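Long-range contact in glutamate receptor 1 (Adineta vaga, PDB 4IO2), which probably forms a ligand-gated ion channel, and whose extracellular ligand-binding domain, the part crystallised here, holds L-glutamate: residues 123-137 with 145-159. Numbering follows the deposited sequence. Where two conformers were deposited one is given.
Sequences LKNGKIPYNRIGIRI and YLREISGGSRNFYPL. With GLU (glutamic acid), chain E.
Strands 134-136 and 157-159 pair in parallel, hydrogen-bonded in turn from Y157 N to I133 O, I135 N to Y157 O, L159 N to I135 O and I137 N to L159 O, while their axes cross at -35°. Helix 140-148 connects them, making a beta-alpha-beta unit in one lobe of the periplasmic-binding-protein-like, two-lobed domain that closes on glutamate. On the helix side of the strands, I135 packs against two adjoining aromatic rings. Its CB sits over one face of the F156 ring in a CH-pi contact, 3.9 Å from the centroid, and its CG1 packs 3.9 Å from Y145 CD2. The F156 ring owes this place to a chi1 of 53°, which sets CG between the backbone N and the carbonyl carbon; in the conformer given, I137 CD1 meets the ring's edge at CE1, 3.5 Å away. I133 CG2 extends the apolar layer onto Y145 CE2, whereas Y130 crosses Y145 at about a right angle and touches I149 CG2 with its CE1. At the outer end of the contact, K124 runs extended across E148, its NZ forming a weak salt bridge with OE1 (3.4 Å), while R147 grips OE2 of that carboxylate side-on through NE and NH2. Across the sheet from I135, L159 CD1 lies against the backbone of G134, 3.5 Å from its C atom, and L159 CB touches R136 CG at 3.9 Å. R136 then bends at chi3 (-73°) toward the ligand; a leucine in its place would probably leave the glutamate side-chain carboxylate without this cationic partner and remove the donor that R136 NH2 offers to the carbonyl of F178. The guanidinium meets the ligand at its edge, in plane, with NH2 donating to GLU OE2 at 2.8 Å.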
loop_
_atom_site.group_PDB
_atom_site.type_symbol
_atom_site.label_atom_id
_atom_site.label_comp_id
_atom_site.label_asym_id
_atom_site.label_seq_id
_atom_site.Cartn_x
_atom_site.Cartn_y
_atom_site.Cartn_z
ATOM N N LEU A 123 1.781 0.737 27.118
ATOM C CA LEU A 123 1.042 1.996 27.034
ATOM C C LEU A 123 -0.438 1.767 27.288
ATOM O O LEU A 123 -1.128 2.665 27.758
ATOM C CB LEU A 123 1.190 2.653 25.638
ATOM C CG LEU A 123 2.481 3.389 25.310
ATOM C CD1 LEU A 123 3.585 2.408 25.394
ATOM C CD2 LEU A 123 2.411 4.010 23.917
ATOM N N LYS A 124 -0.923 0.574 26.951
ATOM C CA LYS A 124 -2.350 0.260 27.077
ATOM C C LYS A 124 -2.682 -0.369 28.430
ATOM O O LYS A 124 -3.846 -0.489 28.777
ATOM C CB LYS A 124 -2.801 -0.651 25.916
ATOM C CG LYS A 124 -2.953 0.067 24.565
ATOM C CD LYS A 124 -3.177 -0.888 23.380
ATOM C CE LYS A 124 -3.420 -0.111 22.089
ATOM N NZ LYS A 124 -3.413 -0.936 20.827
ATOM N N ASN A 125 -1.666 -0.763 29.195
ATOM C CA ASN A 125 -1.888 -1.318 30.532
ATOM C C ASN A 125 -1.875 -0.232 31.579
ATOM O O ASN A 125 -2.418 -0.398 32.663
ATOM C CB ASN A 125 -0.810 -2.335 30.908
ATOM C CG ASN A 125 -0.927 -3.616 30.132
ATOM O OD1 ASN A 125 -1.895 -3.819 29.388
ATOM N ND2 ASN A 125 0.058 -4.501 30.297
ATOM N N GLY A 126 -1.228 0.878 31.259
ATOM C CA GLY A 126 -1.044 1.924 32.239
ATOM C C GLY A 126 0.290 1.858 32.971
ATOM O O GLY A 126 0.385 2.403 34.064
ATOM N N LYS A 127 1.316 1.210 32.404
ATOM C CA LYS A 127 2.656 1.267 32.995
ATOM C C LYS A 127 3.170 2.693 32.904
ATOM O O LYS A 127 3.985 3.130 33.722
ATOM C CB LYS A 127 3.649 0.329 32.279
ATOM C CG LYS A 127 5.049 0.269 32.958
ATOM C CD LYS A 127 6.021 -0.716 32.286
ATOM C CE LYS A 127 7.282 -0.966 33.156
ATOM N NZ LYS A 127 8.248 -1.953 32.565
ATOM N N ILE A 128 2.685 3.399 31.888
ATOM C CA ILE A 128 3.054 4.776 31.587
ATOM C C ILE A 128 1.769 5.580 31.763
ATOM O O ILE A 128 0.768 5.271 31.109
ATOM C CB ILE A 128 3.516 4.926 30.097
ATOM C CG1 ILE A 128 4.627 3.927 29.776
ATOM C CG2 ILE A 128 3.984 6.346 29.824
ATOM C CD1 ILE A 128 5.256 4.146 28.427
ATOM N N PRO A 129 1.780 6.599 32.650
ATOM C CA PRO A 129 0.601 7.477 32.695
ATOM C C PRO A 129 0.382 8.089 31.320
ATOM O O PRO A 129 1.342 8.207 30.573
ATOM C CB PRO A 129 1.012 8.580 33.680
ATOM C CG PRO A 129 2.198 8.019 34.445
ATOM C CD PRO A 129 2.886 7.101 33.487
ATOM N N TYR A 130 -0.849 8.470 31.003
ATOM C CA TYR A 130 -1.164 9.095 29.715
ATOM C C TYR A 130 -0.284 10.297 29.419
ATOM O O TYR A 130 0.162 10.467 28.261
ATOM C CB TYR A 130 -2.611 9.548 29.694
ATOM C CG TYR A 130 -3.618 8.432 29.863
ATOM C CD1 TYR A 130 -3.695 7.387 28.959
ATOM C CD2 TYR A 130 -4.468 8.409 30.968
ATOM C CE1 TYR A 130 -4.629 6.377 29.105
ATOM C CE2 TYR A 130 -5.417 7.398 31.126
ATOM C CZ TYR A 130 -5.474 6.376 30.184
ATOM O OH TYR A 130 -6.391 5.354 30.304
ATOM N N ASN A 131 -0.032 11.143 30.415
ATOM C CA ASN A 131 0.792 12.329 30.203
ATOM C C ASN A 131 2.301 12.084 30.023
ATOM O O ASN A 131 3.098 13.038 29.861
ATOM C CB ASN A 131 0.645 13.317 31.284
ATOM C CG ASN A 131 1.034 14.701 30.841
ATOM O OD1 ASN A 131 0.658 15.155 29.785
ATOM N ND2 ASN A 131 1.690 15.402 31.698
ATOM N N ARG A 132 2.715 10.815 30.111
ATOM C CA ARG A 132 4.073 10.493 29.706
ATOM C C ARG A 132 4.187 9.871 28.320
ATOM O O ARG A 132 5.276 9.463 27.891
ATOM C CB ARG A 132 4.735 9.656 30.783
ATOM C CG ARG A 132 4.850 10.493 32.101
ATOM C CD ARG A 132 5.836 10.034 33.169
ATOM N NE ARG A 132 7.195 9.958 32.628
ATOM C CZ ARG A 132 8.100 10.940 32.596
ATOM N NH1 ARG A 132 7.879 12.127 33.091
ATOM N NH2 ARG A 132 9.263 10.707 32.006
ATOM N N ILE A 133 3.044 9.838 27.632
ATOM C CA ILE A 133 3.042 9.545 26.204
ATOM C C ILE A 133 2.939 10.852 25.379
ATOM O O ILE A 133 1.917 11.503 25.417
ATOM C CB ILE A 133 1.874 8.588 25.890
ATOM C CG1 ILE A 133 1.933 7.333 26.788
ATOM C CG2 ILE A 133 1.864 8.230 24.386
ATOM C CD1 ILE A 133 0.671 6.537 26.747
ATOM N N GLY A 134 4.005 11.260 24.674
ATOM C CA GLY A 134 3.979 12.482 23.867
ATOM C C GLY A 134 3.458 12.191 22.463
ATOM O O GLY A 134 3.796 11.179 21.866
ATOM N N ILE A 135 2.563 13.048 21.988
ATOM C CA ILE A 135 2.001 12.907 20.657
ATOM C C ILE A 135 2.051 14.244 19.915
ATOM O O ILE A 135 1.595 15.245 20.405
ATOM C CB ILE A 135 0.541 12.390 20.719
ATOM C CG1 ILE A 135 0.439 10.971 21.336
ATOM C CG2 ILE A 135 -0.113 12.451 19.304
ATOM C CD1 ILE A 135 0.903 9.836 20.513
ATOM N N ARG A 136 2.610 14.236 18.705
ATOM C CA ARG A 136 2.582 15.406 17.826
ATOM C C ARG A 136 1.182 15.670 17.276
ATOM O O ARG A 136 0.577 14.855 16.568
ATOM C CB ARG A 136 3.582 15.245 16.686
ATOM C CG ARG A 136 5.028 15.305 17.133
ATOM C CD ARG A 136 5.962 14.868 16.013
ATOM N NE ARG A 136 5.864 13.410 15.823
ATOM C CZ ARG A 136 6.073 12.749 14.714
ATOM N NH1 ARG A 136 6.327 13.421 13.576
ATOM N NH2 ARG A 136 6.043 11.430 14.719
ATOM N N ILE A 137 0.657 16.822 17.646
ATOM C CA ILE A 137 -0.654 17.242 17.194
ATOM C C ILE A 137 -0.716 17.263 15.653
ATOM O O ILE A 137 0.224 17.663 14.977
ATOM C CB ILE A 137 -0.948 18.644 17.802
ATOM C CG1 ILE A 137 -1.061 18.605 19.343
ATOM C CG2 ILE A 137 -2.139 19.266 17.138
ATOM C CD1 ILE A 137 -2.212 17.856 19.849
ATOM N N TYR A 145 -3.800 7.277 18.873
ATOM C CA TYR A 145 -3.806 7.414 20.322
ATOM C C TYR A 145 -5.231 7.525 20.835
ATOM O O TYR A 145 -5.612 6.841 21.817
ATOM C CB TYR A 145 -2.988 8.636 20.723
ATOM C CG TYR A 145 -2.949 8.841 22.217
ATOM C CD1 TYR A 145 -3.956 9.536 22.857
ATOM C CD2 TYR A 145 -1.899 8.339 22.993
ATOM C CE1 TYR A 145 -3.954 9.734 24.210
ATOM C CE2 TYR A 145 -1.898 8.512 24.357
ATOM C CZ TYR A 145 -2.923 9.228 24.955
ATOM O OH TYR A 145 -2.944 9.434 26.313
ATOM N N LEU A 146 -6.015 8.413 20.227
ATOM C CA LEU A 146 -7.349 8.707 20.727
ATOM C C LEU A 146 -8.279 7.487 20.604
ATOM O O LEU A 146 -9.129 7.262 21.477
ATOM C CB LEU A 146 -7.941 9.914 19.995
ATOM C CG LEU A 146 -7.275 11.260 20.308
ATOM C CD1 LEU A 146 -7.777 12.349 19.369
ATOM C CD2 LEU A 146 -7.420 11.638 21.767
ATOM N N ARG A 147 -8.097 6.665 19.577
ATOM C CA ARG A 147 -8.914 5.460 19.447
ATOM C C ARG A 147 -8.432 4.284 20.305
ATOM O O ARG A 147 -9.254 3.555 20.858
ATOM C CB ARG A 147 -8.995 5.006 17.992
ATOM C CG ARG A 147 -9.914 3.779 17.795
ATOM C CD ARG A 147 -9.912 3.252 16.353
ATOM N NE ARG A 147 -8.561 2.832 16.015
ATOM C CZ ARG A 147 -7.730 3.496 15.221
ATOM N NH1 ARG A 147 -8.121 4.589 14.568
ATOM N NH2 ARG A 147 -6.497 3.030 15.075
ATOM N N GLU A 148 -7.119 4.084 20.381
ATOM C CA GLU A 148 -6.552 2.845 20.938
ATOM C C GLU A 148 -6.059 2.907 22.368
ATOM O O GLU A 148 -5.982 1.881 23.041
ATOM C CB GLU A 148 -5.363 2.392 20.109
ATOM C CG GLU A 148 -5.685 2.221 18.663
ATOM C CD GLU A 148 -6.376 0.933 18.337
ATOM O OE1 GLU A 148 -6.257 -0.029 19.119
ATOM O OE2 GLU A 148 -7.012 0.878 17.264
ATOM N N ILE A 149 -5.707 4.098 22.829
ATOM C CA ILE A 149 -5.135 4.252 24.157
ATOM C C ILE A 149 -6.094 4.958 25.110
ATOM O O ILE A 149 -6.354 4.469 26.214
ATOM C CB ILE A 149 -3.795 4.992 24.090
ATOM C CG1 ILE A 149 -2.774 4.109 23.375
ATOM C CG2 ILE A 149 -3.312 5.328 25.489
ATOM C CD1 ILE A 149 -1.568 4.820 23.021
ATOM N N SER A 150 -6.639 6.103 24.713
ATOM C CA SER A 150 -7.338 6.944 25.696
ATOM C C SER A 150 -8.850 7.018 25.571
ATOM O O SER A 150 -9.466 7.778 26.297
ATOM C CB SER A 150 -6.808 8.370 25.597
ATOM O OG SER A 150 -7.223 8.958 24.353
ATOM N N GLY A 151 -9.466 6.250 24.687
ATOM C CA GLY A 151 -10.927 6.259 24.609
ATOM C C GLY A 151 -11.495 7.624 24.235
ATOM O O GLY A 151 -12.584 8.028 24.682
ATOM N N GLY A 152 -10.724 8.347 23.425
ATOM C CA GLY A 152 -11.141 9.629 22.889
ATOM C C GLY A 152 -10.692 10.808 23.737
ATOM O O GLY A 152 -10.872 11.971 23.368
ATOM N N SER A 153 -10.102 10.530 24.887
ATOM C CA SER A 153 -9.677 11.585 25.770
ATOM C C SER A 153 -8.358 12.227 25.288
ATOM O O SER A 153 -7.358 11.535 25.007
ATOM C CB SER A 153 -9.512 11.023 27.199
ATOM O OG SER A 153 -10.706 10.392 27.717
ATOM N N ARG A 154 -8.339 13.545 25.211
ATOM C CA ARG A 154 -7.158 14.248 24.738
ATOM C C ARG A 154 -6.147 14.510 25.864
ATOM O O ARG A 154 -5.902 15.659 26.256
ATOM C CB ARG A 154 -7.587 15.525 24.054
ATOM C CG ARG A 154 -8.561 15.253 22.882
ATOM C CD ARG A 154 -9.034 16.546 22.215
ATOM N NE ARG A 154 -10.101 16.299 21.256
ATOM C CZ ARG A 154 -9.880 15.964 20.000
ATOM N NH1 ARG A 154 -8.638 15.905 19.553
ATOM N NH2 ARG A 154 -10.904 15.727 19.169
ATOM N N ASN A 155 -5.562 13.419 26.350
ATOM C CA ASN A 155 -4.801 13.417 27.590
ATOM C C ASN A 155 -3.360 12.930 27.397
ATOM O O ASN A 155 -2.648 12.623 28.346
ATOM C CB ASN A 155 -5.502 12.596 28.668
ATOM C CG ASN A 155 -5.679 11.150 28.276
ATOM O OD1 ASN A 155 -5.116 10.681 27.288
ATOM N ND2 ASN A 155 -6.480 10.430 29.040
ATOM N N PHE A 156 -2.901 12.864 26.151
ATOM C CA PHE A 156 -1.470 12.694 25.882
ATOM C C PHE A 156 -0.731 13.988 26.205
ATOM O O PHE A 156 -1.357 14.991 26.357
ATOM C CB PHE A 156 -1.242 12.330 24.433
ATOM C CG PHE A 156 -1.877 13.272 23.449
ATOM C CD1 PHE A 156 -1.212 14.399 23.040
ATOM C CD2 PHE A 156 -3.081 12.976 22.897
ATOM C CE1 PHE A 156 -1.765 15.226 22.046
ATOM C CE2 PHE A 156 -3.656 13.815 21.937
ATOM C CZ PHE A 156 -3.029 14.942 21.550
ATOM N N TYR A 157 0.612 13.950 26.276
ATOM C CA TYR A 157 1.436 15.179 26.327
ATOM C C TYR A 157 1.579 15.756 24.911
ATOM O O TYR A 157 2.095 15.078 24.034
ATOM C CB TYR A 157 2.850 14.844 26.868
ATOM C CG TYR A 157 3.701 16.063 27.111
ATOM C CD1 TYR A 157 4.531 16.557 26.130
ATOM C CD2 TYR A 157 3.741 16.669 28.357
ATOM C CE1 TYR A 157 5.309 17.663 26.337
ATOM C CE2 TYR A 157 4.523 17.794 28.576
ATOM C CZ TYR A 157 5.320 18.261 27.580
ATOM O OH TYR A 157 6.112 19.355 27.819
ATOM N N PRO A 158 1.135 17.017 24.710
ATOM C CA PRO A 158 1.073 17.533 23.310
ATOM C C PRO A 158 2.439 18.007 22.799
ATOM O O PRO A 158 3.184 18.661 23.532
ATOM C CB PRO A 158 0.096 18.694 23.423
ATOM C CG PRO A 158 0.310 19.187 24.919
ATOM C CD PRO A 158 0.523 17.923 25.713
ATOM N N LEU A 159 2.776 17.680 21.557
ATOM C CA LEU A 159 4.054 18.099 20.947
ATOM C C LEU A 159 3.771 18.876 19.657
ATOM O O LEU A 159 2.914 18.474 18.861
ATOM C CB LEU A 159 4.926 16.901 20.638
ATOM C CG LEU A 159 5.248 15.980 21.835
ATOM C CD1 LEU A 159 5.704 14.586 21.318
ATOM C CD2 LEU A 159 6.249 16.661 22.760
HETATM N N GLU E . 2.978 10.671 8.260
HETATM C CA GLU E . 2.439 11.397 9.414
HETATM C C GLU E . 1.139 12.101 9.034
HETATM O O GLU E . 0.838 12.208 7.817
HETATM C CB GLU E . 3.423 12.428 9.973
HETATM C CG GLU E . 4.791 11.891 10.411
HETATM C CD GLU E . 4.788 11.016 11.664
HETATM O OE1 GLU E . 3.745 10.912 12.306
HETATM O OE2 GLU E . 5.875 10.498 12.034
HETATM O OXT GLU E . 0.403 12.537 9.950
HETATM O O HOH W 1 -1.685 16.025 29.091
HETATM O O HOH W 2 2.428 18.923 16.035
#